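Local coordinates for probable quinone reductase Qor (NADPH:quinone reductase) (Zeta-crystallin homolog protein) (Mycobacterium tuberculosis, PDB 4RVS) that probably catalyses the transfer of electrons from NADPH to quinones, as a member of the medium-chain alcohol dehydrogenase-like quinone oxidoreductases, at residues A[29-34]-A[73-78]; A[66-71]-A[82-87]; A[89-94]-A[122-127]. One frame throughout, in Å; residues are numbered along the deposited sequence.

Contact 1 of 3, residues A[29-34]-A[73-78]; sequences GELLIK and PGVTAA
G29 and V75 carry most of this contact, which joins the entry to strand 30-35 with the loop that follows strand 64-71. Both segments belong to the GroES-like domain and meet at its surface, away from the annotated NADPH sites. The one bond across the contact is between backbones: G29 N donates to P73 O at 2.9 Å, close to linear (168° at the hydrogen). Beyond it the loop passes through G74, with G74 CA 5.0 Å from G29 CA, and brings V75 over the start of the strand.

The V75 side chain can be followed outward. CB points toward 29-34 but makes no close contact there itself; its two methyls do the touching. CG2, set beside the backbone N and anti to the carbonyl carbon, presses on main chain. V75 CG2 lies 3.4 Å from G29 C and 3.5 Å from E30 O, so it spans the peptide at the beginning of the strand and the carbonyl one residue on. V75 CG1 is anti to the backbone N (chi1 177°) and leaves on another course, reaching L31 CD2 at 4.3 Å. The CB of L31 points neither at the loop nor away from it, but the end of the side chain comes nearer; it also packs on V71, I82 and A105. E30 turns away, its OE1 bonded to G27 N, while its backbone pairs with G72.

G29 and G74 both have positive phi, 79° in the case of G29, which lets the two chains bend sharply where they meet. Side-chain polarity contributes nothing across the contact, which depends on one nearly straight backbone N-H...O=C hydrogen bond and on the fit of the V75 methyls to main chain and to L31.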
ATOM      1  N   GLY A  29     -24.565  25.292   2.670  1.00 17.14           N
ATOM      2  CA  GLY A  29     -24.292  23.907   2.330  1.00 15.49           C
ATOM      3  C   GLY A  29     -24.933  22.891   3.263  1.00 16.76           C
ATOM      4  O   GLY A  29     -24.647  21.693   3.167  1.00 16.02           O
ATOM      5  N   GLU A  30     -25.807  23.356   4.153  1.00 15.18           N
ATOM      6  CA  GLU A  30     -26.361  22.490   5.202  1.00 11.37           C
ATOM      7  C   GLU A  30     -27.831  22.116   5.017  1.00 12.81           C
ATOM      8  O   GLU A  30     -28.597  22.846   4.391  1.00 12.42           O
ATOM      9  CB  GLU A  30     -26.205  23.152   6.579  1.00 14.62           C
ATOM     10  CG  GLU A  30     -24.774  23.315   7.048  1.00 14.12           C
ATOM     11  CD  GLU A  30     -24.671  23.972   8.419  1.00 16.39           C
ATOM     12  OE1 GLU A  30     -25.692  24.507   8.899  1.00 13.91           O
ATOM     13  OE2 GLU A  30     -23.568  23.953   9.014  1.00 17.16           O
ATOM     14  N   LEU A  31     -28.221  20.988   5.609  1.00 14.02           N
ATOM     15  CA  LEU A  31     -29.618  20.569   5.643  1.00  9.63           C
ATOM     16  C   LEU A  31     -30.149  20.750   7.047  1.00 11.71           C
ATOM     17  O   LEU A  31     -29.394  20.615   8.012  1.00 14.04           O
ATOM     18  CB  LEU A  31     -29.734  19.086   5.276  1.00 11.96           C
ATOM     19  CG  LEU A  31     -29.138  18.639   3.944  1.00 11.11           C
ATOM     20  CD1 LEU A  31     -29.011  17.127   3.906  1.00 13.61           C
ATOM     21  CD2 LEU A  31     -29.979  19.140   2.782  1.00 13.74           C
ATOM     22  N   LEU A  32     -31.435  21.065   7.174  1.00 10.71           N
ATOM     23  CA  LEU A  32     -32.092  21.026   8.481  1.00 13.03           C
ATOM     24  C   LEU A  32     -32.837  19.703   8.585  1.00 10.81           C
ATOM     25  O   LEU A  32     -33.690  19.406   7.752  1.00 12.79           O
ATOM     26  CB  LEU A  32     -33.071  22.193   8.639  1.00 10.94           C
ATOM     27  CG  LEU A  32     -33.876  22.241   9.950  1.00 14.72           C
ATOM     28  CD1 LEU A  32     -32.970  22.424  11.162  1.00 12.81           C
ATOM     29  CD2 LEU A  32     -34.902  23.362   9.899  1.00 18.69           C
ATOM     30  N   ILE A  33     -32.498  18.907   9.596  1.00  9.95           N
ATOM     31  CA  ILE A  33     -33.042  17.557   9.756  1.00  9.78           C
ATOM     32  C   ILE A  33     -33.907  17.470  11.005  1.00  9.44           C
ATOM     33  O   ILE A  33     -33.487  17.878  12.092  1.00 10.68           O
ATOM     34  CB  ILE A  33     -31.899  16.506   9.839  1.00  8.81           C
ATOM     35  CG1 ILE A  33     -31.089  16.512   8.536  1.00  9.44           C
ATOM     36  CG2 ILE A  33     -32.457  15.104  10.140  1.00 10.27           C
ATOM     37  CD1 ILE A  33     -29.790  15.684   8.590  1.00 12.18           C
ATOM     38  N   LYS A  34     -35.121  16.955  10.845  1.00  9.96           N
ATOM     39  CA  LYS A  34     -35.971  16.633  11.987  1.00 12.32           C
ATOM     40  C   LYS A  34     -35.653  15.195  12.354  1.00 10.98           C
ATOM     41  O   LYS A  34     -35.915  14.280  11.580  1.00 10.08           O
ATOM     42  CB  LYS A  34     -37.455  16.774  11.636  1.00 14.41           C
ATOM     43  CG  LYS A  34     -38.409  16.560  12.817  1.00 17.39           C
ATOM     44  CD  LYS A  34     -39.872  16.573  12.368  1.00 23.25           C
ATOM     45  CE  LYS A  34     -40.807  16.686  13.568  1.00 26.03           C
ATOM     46  NZ  LYS A  34     -40.359  15.816  14.698  1.00 25.85           N
ATOM     47  N   PRO A  73     -28.718  28.027   2.371  1.00 18.05           N
ATOM     48  CA  PRO A  73     -28.236  28.603   1.114  1.00 18.64           C
ATOM     49  C   PRO A  73     -27.077  27.764   0.580  1.00 20.55           C
ATOM     50  O   PRO A  73     -26.405  27.076   1.352  1.00 17.20           O
ATOM     51  CB  PRO A  73     -27.757  29.997   1.530  1.00 22.27           C
ATOM     52  CG  PRO A  73     -27.432  29.876   2.996  1.00 21.23           C
ATOM     53  CD  PRO A  73     -28.421  28.877   3.542  1.00 19.64           C
ATOM     54  N   GLY A  74     -26.850  27.789  -0.728  1.00 19.18           N
ATOM     55  CA  GLY A  74     -25.759  27.011  -1.289  1.00 21.38           C
ATOM     56  C   GLY A  74     -26.055  25.532  -1.481  1.00 20.08           C
ATOM     57  O   GLY A  74     -25.181  24.776  -1.919  1.00 23.69           O
ATOM     58  N   VAL A  75     -27.272  25.108  -1.145  1.00 16.77           N
ATOM     59  CA  VAL A  75     -27.676  23.714  -1.358  1.00 16.95           C
ATOM     60  C   VAL A  75     -28.590  23.641  -2.578  1.00 17.96           C
ATOM     61  O   VAL A  75     -29.742  24.070  -2.520  1.00 18.57           O
ATOM     62  CB  VAL A  75     -28.439  23.148  -0.143  1.00 15.38           C
ATOM     63  CG1 VAL A  75     -28.915  21.719  -0.425  1.00 18.81           C
ATOM     64  CG2 VAL A  75     -27.571  23.179   1.099  1.00 13.00           C
ATOM     65  N   THR A  76     -28.079  23.114  -3.684  1.00 17.38           N
ATOM     66  CA  THR A  76     -28.841  23.108  -4.935  1.00 16.05           C
ATOM     67  C   THR A  76     -28.952  21.699  -5.476  1.00 15.61           C
ATOM     68  O   THR A  76     -28.133  20.840  -5.163  1.00 14.69           O
ATOM     69  CB  THR A  76     -28.152  23.946  -6.018  1.00 20.95           C
ATOM     70  OG1 THR A  76     -26.935  23.296  -6.407  1.00 21.77           O
ATOM     71  CG2 THR A  76     -27.835  25.341  -5.501  1.00 22.29           C
ATOM     72  N   ALA A  77     -29.947  21.467  -6.323  1.00 16.09           N
ATOM     73  CA  ALA A  77     -30.132  20.142  -6.900  1.00 17.02           C
ATOM     74  C   ALA A  77     -28.985  19.748  -7.842  1.00 13.59           C
ATOM     75  O   ALA A  77     -28.829  18.575  -8.171  1.00 12.80           O
ATOM     76  CB  ALA A  77     -31.476  20.050  -7.602  1.00 15.81           C
ATOM     77  N   ALA A  78     -28.175  20.721  -8.256  1.00 15.64           N
ATOM     78  CA  ALA A  78     -27.013  20.439  -9.107  1.00 15.41           C
ATOM     79  C   ALA A  78     -25.971  19.633  -8.346  1.00 16.90           C
ATOM     80  O   ALA A  78     -25.192  18.878  -8.934  1.00 16.52           O
ATOM     81  CB  ALA A  78     -26.398  21.730  -9.607  1.00 13.71           C
TER

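Contact 2 of 3, residues A[66-71]-A[82-87]; sequences GTVEAV and ISVGDR
V68 and V84 meet with similar first torsions: each has CG1 anti to its backbone N (chi1 175° for V68, 170° for V84) and CG2 beside that N. In V68 this splits the methyls between two targets. V68 CG2 reaches I82 CG2 at 3.7 Å, the two side chains running at about a right angle, while V68 CG1 lies against V84 CA at 3.8 Å. In V84, CG1 sits over V68 O at 3.5 Å, and CG2 is directed to A70 CA and, more distantly, V71 CG1.

The backbone of V68 is gripped at both polar atoms. V68 N donates to D86 O at 2.9 Å, slightly tilted from the carbonyl plane. V68 O accepts from G85 N at 2.8 Å, in plane on a lone pair and with 160° at the hydrogen. Beside these bonds T67 and R87 form an antiparallel non-hydrogen-bonded pair; their side chains lie obliquely across each other, T67 CG2 4.0 Å from R87 CG. The guanidinium continues outward, where NH2 binds V115 O.

S83 to D86 is a type II turn, closed by D86 N to S83 O. D86 OD2 adds a second, side-chain link, taking S83 N at 2.8 Å from above the carboxylate plane.

On its other edge the strand carries a classic beta bulge, E69 and A70 both facing L32. The whole is a turn folded back onto strand 64-71, which pairs antiparallel with 30-35 and with 87-90 in a mixed sheet, and belongs to the GroES-like domain of the alcohol dehydrogenase superfamily.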
ATOM      1  N   GLY A  66     -33.189  11.259   9.985  1.00 12.66           N
ATOM      2  CA  GLY A  66     -34.459  11.949  10.081  1.00 13.41           C
ATOM      3  C   GLY A  66     -34.881  12.480   8.730  1.00 12.76           C
ATOM      4  O   GLY A  66     -34.353  12.065   7.703  1.00 12.96           O
ATOM      5  N   THR A  67     -35.846  13.389   8.723  1.00 11.87           N
ATOM      6  CA  THR A  67     -36.332  13.934   7.463  1.00 12.76           C
ATOM      7  C   THR A  67     -35.817  15.346   7.244  1.00 13.25           C
ATOM      8  O   THR A  67     -35.617  16.105   8.199  1.00 13.41           O
ATOM      9  CB  THR A  67     -37.864  13.934   7.408  1.00 15.85           C
ATOM     10  OG1 THR A  67     -38.379  14.506   8.616  1.00 14.90           O
ATOM     11  CG2 THR A  67     -38.382  12.513   7.269  1.00 14.32           C
ATOM     12  N   VAL A  68     -35.599  15.697   5.982  1.00 12.20           N
ATOM     13  CA  VAL A  68     -35.129  17.035   5.644  1.00 11.10           C
ATOM     14  C   VAL A  68     -36.289  18.033   5.742  1.00 13.33           C
ATOM     15  O   VAL A  68     -37.263  17.950   4.988  1.00 14.56           O
ATOM     16  CB  VAL A  68     -34.479  17.067   4.241  1.00 10.93           C
ATOM     17  CG1 VAL A  68     -34.104  18.482   3.868  1.00 11.21           C
ATOM     18  CG2 VAL A  68     -33.248  16.175   4.217  1.00 10.61           C
ATOM     19  N   GLU A  69     -36.175  18.956   6.693  1.00 12.01           N
ATOM     20  CA  GLU A  69     -37.184  19.997   6.927  1.00 16.03           C
ATOM     21  C   GLU A  69     -36.960  21.189   6.010  1.00 17.31           C
ATOM     22  O   GLU A  69     -37.913  21.816   5.540  1.00 16.24           O
ATOM     23  CB  GLU A  69     -37.104  20.498   8.375  1.00 17.48           C
ATOM     24  CG  GLU A  69     -37.833  19.659   9.402  1.00 26.88           C
ATOM     25  CD  GLU A  69     -39.334  19.889   9.388  1.00 26.84           C
ATOM     26  OE1 GLU A  69     -40.070  18.911   9.165  1.00 31.10           O
ATOM     27  OE2 GLU A  69     -39.777  21.040   9.609  1.00 35.04           O
ATOM     28  N   ALA A  70     -35.692  21.517   5.779  1.00 13.68           N
ATOM     29  CA  ALA A  70     -35.334  22.702   5.004  1.00 17.60           C
ATOM     30  C   ALA A  70     -33.898  22.583   4.530  1.00 16.83           C
ATOM     31  O   ALA A  70     -33.139  21.758   5.044  1.00 14.55           O
ATOM     32  CB  ALA A  70     -35.516  23.968   5.844  1.00 17.72           C
ATOM     33  N   VAL A  71     -33.526  23.391   3.545  1.00 17.27           N
ATOM     34  CA  VAL A  71     -32.135  23.439   3.101  1.00 15.12           C
ATOM     35  C   VAL A  71     -31.581  24.845   3.272  1.00 17.77           C
ATOM     36  O   VAL A  71     -32.324  25.834   3.198  1.00 15.54           O
ATOM     37  CB  VAL A  71     -31.963  22.957   1.636  1.00 18.59           C
ATOM     38  CG1 VAL A  71     -32.508  21.548   1.470  1.00 19.43           C
ATOM     39  CG2 VAL A  71     -32.645  23.916   0.666  1.00 21.93           C
ATOM     40  N   ILE A  82     -30.555  15.173  -2.644  1.00 13.51           N
ATOM     41  CA  ILE A  82     -31.390  15.339  -1.448  1.00 15.55           C
ATOM     42  C   ILE A  82     -32.371  16.504  -1.570  1.00 17.34           C
ATOM     43  O   ILE A  82     -31.988  17.605  -1.959  1.00 16.93           O
ATOM     44  CB  ILE A  82     -30.526  15.512  -0.188  1.00 15.95           C
ATOM     45  CG1 ILE A  82     -29.714  14.246   0.074  1.00 12.59           C
ATOM     46  CG2 ILE A  82     -31.398  15.820   1.016  1.00 14.71           C
ATOM     47  CD1 ILE A  82     -28.677  14.402   1.185  1.00 11.80           C
ATOM     48  N   SER A  83     -33.633  16.247  -1.227  1.00 13.83           N
ATOM     49  CA  SER A  83     -34.698  17.240  -1.324  1.00 20.29           C
ATOM     50  C   SER A  83     -35.465  17.286  -0.008  1.00 15.33           C
ATOM     51  O   SER A  83     -35.446  16.315   0.751  1.00 14.62           O
ATOM     52  CB  SER A  83     -35.658  16.886  -2.474  1.00 19.42           C
ATOM     53  OG  SER A  83     -34.972  16.744  -3.710  1.00 21.92           O
ATOM     54  N   VAL A  84     -36.139  18.401   0.263  1.00 15.19           N
ATOM     55  CA  VAL A  84     -37.014  18.505   1.433  1.00 14.65           C
ATOM     56  C   VAL A  84     -37.990  17.326   1.476  1.00 19.15           C
ATOM     57  O   VAL A  84     -38.570  16.953   0.451  1.00 16.43           O
ATOM     58  CB  VAL A  84     -37.797  19.839   1.440  1.00 17.35           C
ATOM     59  CG1 VAL A  84     -38.878  19.833   2.507  1.00 18.05           C
ATOM     60  CG2 VAL A  84     -36.846  21.001   1.673  1.00 17.16           C
ATOM     61  N   GLY A  85     -38.139  16.715   2.649  1.00 15.04           N
ATOM     62  CA  GLY A  85     -39.022  15.568   2.794  1.00 16.83           C
ATOM     63  C   GLY A  85     -38.313  14.225   2.780  1.00 14.68           C
ATOM     64  O   GLY A  85     -38.865  13.233   3.271  1.00 14.74           O
ATOM     65  N   ASP A  86     -37.105  14.175   2.214  1.00 13.61           N
ATOM     66  CA  ASP A  86     -36.342  12.920   2.148  1.00 13.54           C
ATOM     67  C   ASP A  86     -35.876  12.433   3.519  1.00 14.25           C
ATOM     68  O   ASP A  86     -35.463  13.233   4.368  1.00 13.79           O
ATOM     69  CB  ASP A  86     -35.099  13.080   1.264  1.00 13.26           C
ATOM     70  CG  ASP A  86     -35.428  13.185  -0.212  1.00 19.33           C
ATOM     71  OD1 ASP A  86     -36.576  12.872  -0.599  1.00 18.15           O
ATOM     72  OD2 ASP A  86     -34.523  13.574  -0.989  1.00 16.23           O
ATOM     73  N   ARG A  87     -35.937  11.120   3.732  1.00 12.62           N
ATOM     74  CA  ARG A  87     -35.300  10.508   4.896  1.00 14.09           C
ATOM     75  C   ARG A  87     -33.802  10.426   4.619  1.00 12.65           C
ATOM     76  O   ARG A  87     -33.388   9.884   3.591  1.00 11.69           O
ATOM     77  CB  ARG A  87     -35.861   9.102   5.139  1.00 15.18           C
ATOM     78  CG  ARG A  87     -37.363   9.078   5.446  1.00 16.80           C
ATOM     79  CD  ARG A  87     -37.907   7.649   5.482  1.00 17.18           C
ATOM     80  NE  ARG A  87     -37.378   6.857   6.597  1.00 18.60           N
ATOM     81  CZ  ARG A  87     -36.624   5.765   6.461  1.00 17.94           C
ATOM     82  NH1 ARG A  87     -36.283   5.323   5.258  1.00 14.60           N
ATOM     83  NH2 ARG A  87     -36.199   5.110   7.537  1.00 16.19           N
TER

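Contact 3 of 3, residues A[89-94]-A[122-127]; sequences VSASAN and SALLKG
The junction of strand 87-90 with helix 117-137 is an apolar strand-to-helix interface, centred on L124 against V89 and A91. L124 projects from the helix with CG anti to the backbone N (chi1 179°), and a single methyl, CD2, does most of the work. It sits at the fork of V89, with both CG1 and CG2 of V89 3.9 Å from L124 CD2, and the two side chains run antiparallel alongside each other. The same methyl lies on main chain beyond: A91 N is 3.5 Å from L124 CD2. A91 CB sits between L124 CD2 and L125 CB, 4.1 Å from each.

S90, whose CB points away from the helix, closes an ST turn around A91: S90 OG accepts S92 N at 3.0 Å, and the same OG also bonds to L107 O. F288 of helix 277-292 touches both V89 and L124. On the helix side, L125 touches L270, an NADPH-binding residue in another structure of the protein; the helix is kinked at 125-126.

Across the contact there are methyls and main chain but no hydrogen bond. The evidence therefore points to shape complementarity and burial of apolar surface as what holds strand end to helix, next to the cofactor site, since the side chain of L125 is about 3 Å from that of L270 at the nearest atoms.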
ATOM      1  N   VAL A  89     -29.504  10.432   6.449  1.00  9.67           N
ATOM      2  CA  VAL A  89     -28.676  10.112   7.605  1.00 11.47           C
ATOM      3  C   VAL A  89     -27.312  10.772   7.476  1.00 10.22           C
ATOM      4  O   VAL A  89     -26.783  10.905   6.375  1.00 11.37           O
ATOM      5  CB  VAL A  89     -28.526   8.585   7.777  1.00  9.21           C
ATOM      6  CG1 VAL A  89     -27.839   7.972   6.562  1.00 10.38           C
ATOM      7  CG2 VAL A  89     -27.764   8.248   9.059  1.00  9.91           C
ATOM      8  N   SER A  90     -26.753  11.214   8.595  1.00 10.96           N
ATOM      9  CA  SER A  90     -25.413  11.802   8.574  1.00 10.62           C
ATOM     10  C   SER A  90     -24.683  11.431   9.842  1.00 11.73           C
ATOM     11  O   SER A  90     -25.308  11.240  10.890  1.00 13.74           O
ATOM     12  CB  SER A  90     -25.486  13.329   8.438  1.00 12.34           C
ATOM     13  OG  SER A  90     -24.184  13.917   8.412  1.00 10.07           O
ATOM     14  N   ALA A  91     -23.359  11.329   9.746  1.00 10.38           N
ATOM     15  CA  ALA A  91     -22.514  11.141  10.914  1.00 14.52           C
ATOM     16  C   ALA A  91     -21.662  12.396  11.116  1.00 13.16           C
ATOM     17  O   ALA A  91     -20.686  12.385  11.867  1.00 14.02           O
ATOM     18  CB  ALA A  91     -21.636   9.892  10.751  1.00 13.11           C
ATOM     19  N   SER A  92     -22.056  13.473  10.435  1.00 12.57           N
ATOM     20  CA  SER A  92     -21.379  14.763  10.519  1.00 12.53           C
ATOM     21  C   SER A  92     -22.334  15.872  10.921  1.00 13.67           C
ATOM     22  O   SER A  92     -22.135  17.033  10.552  1.00 11.51           O
ATOM     23  CB  SER A  92     -20.748  15.127   9.172  1.00 15.67           C
ATOM     24  OG  SER A  92     -19.776  14.184   8.785  1.00 17.12           O
ATOM     25  N   ALA A  93     -23.379  15.525  11.668  1.00 10.52           N
ATOM     26  CA  ALA A  93     -24.352  16.520  12.094  1.00 10.99           C
ATOM     27  C   ALA A  93     -23.793  17.382  13.227  1.00 12.04           C
ATOM     28  O   ALA A  93     -22.917  16.957  13.985  1.00 12.02           O
ATOM     29  CB  ALA A  93     -25.640  15.843  12.546  1.00 10.29           C
ATOM     30  N   ASN A  94     -24.309  18.597  13.337  1.00 11.54           N
ATOM     31  CA  ASN A  94     -24.043  19.395  14.516  1.00 12.21           C
ATOM     32  C   ASN A  94     -25.266  19.376  15.424  1.00 12.52           C
ATOM     33  O   ASN A  94     -26.364  19.748  15.010  1.00 12.79           O
ATOM     34  CB  ASN A  94     -23.681  20.831  14.152  1.00 12.35           C
ATOM     35  CG  ASN A  94     -23.297  21.653  15.377  1.00 19.27           C
ATOM     36  OD1 ASN A  94     -24.160  22.150  16.101  1.00 22.26           O
ATOM     37  ND2 ASN A  94     -22.001  21.785  15.619  1.00 20.48           N
ATOM     38  N   SER A 122     -27.411   4.011  13.420  1.00 13.64           N
ATOM     39  CA  SER A 122     -26.464   3.105  14.068  1.00 16.30           C
ATOM     40  C   SER A 122     -25.395   2.586  13.120  1.00 16.81           C
ATOM     41  O   SER A 122     -24.338   2.147  13.561  1.00 19.37           O
ATOM     42  CB  SER A 122     -27.201   1.891  14.642  1.00 16.35           C
ATOM     43  OG  SER A 122     -28.161   2.257  15.614  1.00 16.56           O
ATOM     44  N   ALA A 123     -25.678   2.604  11.822  1.00 11.54           N
ATOM     45  CA  ALA A 123     -24.847   1.862  10.875  1.00 14.01           C
ATOM     46  C   ALA A 123     -23.966   2.728  10.001  1.00 14.60           C
ATOM     47  O   ALA A 123     -22.975   2.239   9.450  1.00 11.28           O
ATOM     48  CB  ALA A 123     -25.700   0.957  10.002  1.00 16.33           C
ATOM     49  N   LEU A 124     -24.322   4.002   9.844  1.00 13.37           N
ATOM     50  CA  LEU A 124     -23.677   4.802   8.801  1.00 11.63           C
ATOM     51  C   LEU A 124     -22.160   4.888   8.964  1.00 13.15           C
ATOM     52  O   LEU A 124     -21.412   4.538   8.045  1.00 11.17           O
ATOM     53  CB  LEU A 124     -24.290   6.200   8.706  1.00 10.91           C
ATOM     54  CG  LEU A 124     -23.631   7.088   7.645  1.00 12.69           C
ATOM     55  CD1 LEU A 124     -23.894   6.562   6.243  1.00  9.38           C
ATOM     56  CD2 LEU A 124     -24.119   8.528   7.768  1.00 10.78           C
ATOM     57  N   LEU A 125     -21.699   5.345  10.123  1.00 12.26           N
ATOM     58  CA  LEU A 125     -20.267   5.569  10.309  1.00 14.03           C
ATOM     59  C   LEU A 125     -19.473   4.269  10.196  1.00 13.18           C
ATOM     60  O   LEU A 125     -18.488   4.205   9.450  1.00 13.20           O
ATOM     61  CB  LEU A 125     -19.990   6.237  11.653  1.00 14.49           C
ATOM     62  CG  LEU A 125     -18.514   6.493  11.963  1.00 16.50           C
ATOM     63  CD1 LEU A 125     -17.934   7.443  10.952  1.00 18.21           C
ATOM     64  CD2 LEU A 125     -18.348   7.059  13.358  1.00 24.40           C
ATOM     65  N   LYS A 126     -19.898   3.243  10.931  1.00 11.43           N
ATOM     66  CA  LYS A 126     -19.229   1.942  10.881  1.00 13.14           C
ATOM     67  C   LYS A 126     -19.284   1.385   9.470  1.00 14.33           C
ATOM     68  O   LYS A 126     -18.343   0.729   9.016  1.00 13.64           O
ATOM     69  CB  LYS A 126     -19.915   0.931  11.794  1.00 16.88           C
ATOM     70  CG  LYS A 126     -20.000   1.287  13.258  1.00 24.87           C
ATOM     71  CD  LYS A 126     -21.211   0.569  13.876  1.00 27.29           C
ATOM     72  CE  LYS A 126     -21.668   1.231  15.169  1.00 32.10           C
ATOM     73  NZ  LYS A 126     -23.006   0.725  15.616  1.00 32.79           N
ATOM     74  N   GLY A 127     -20.403   1.633   8.790  1.00 11.69           N
ATOM     75  CA  GLY A 127     -20.646   1.080   7.469  1.00 13.35           C
ATOM     76  C   GLY A 127     -19.823   1.731   6.370  1.00 11.01           C
ATOM     77  O   GLY A 127     -19.314   1.040   5.491  1.00 11.18           O
TER

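Overall arrangement
From the N terminus, strand 30-35 supplies the first half of contact 1, which is closed when the chain returns at 73-78. Contact 2 opens before that, at 66-71, and closes at 82-87, so the two cross along the sequence. In space they are adjacent, with centres about 9 Å apart, because strands 30-35 and 64-71 are neighbours in one sheet: L32 O and E69 N lie 2.7 Å apart. Contact 3 follows in series, starting just after contact 2 and closing at 122-127, with its centre about 16 Å from that of contact 2. Contacts 1 and 2 fasten the loop 72-86 to the sheet; contact 3 joins the same sheet to helix 117-137.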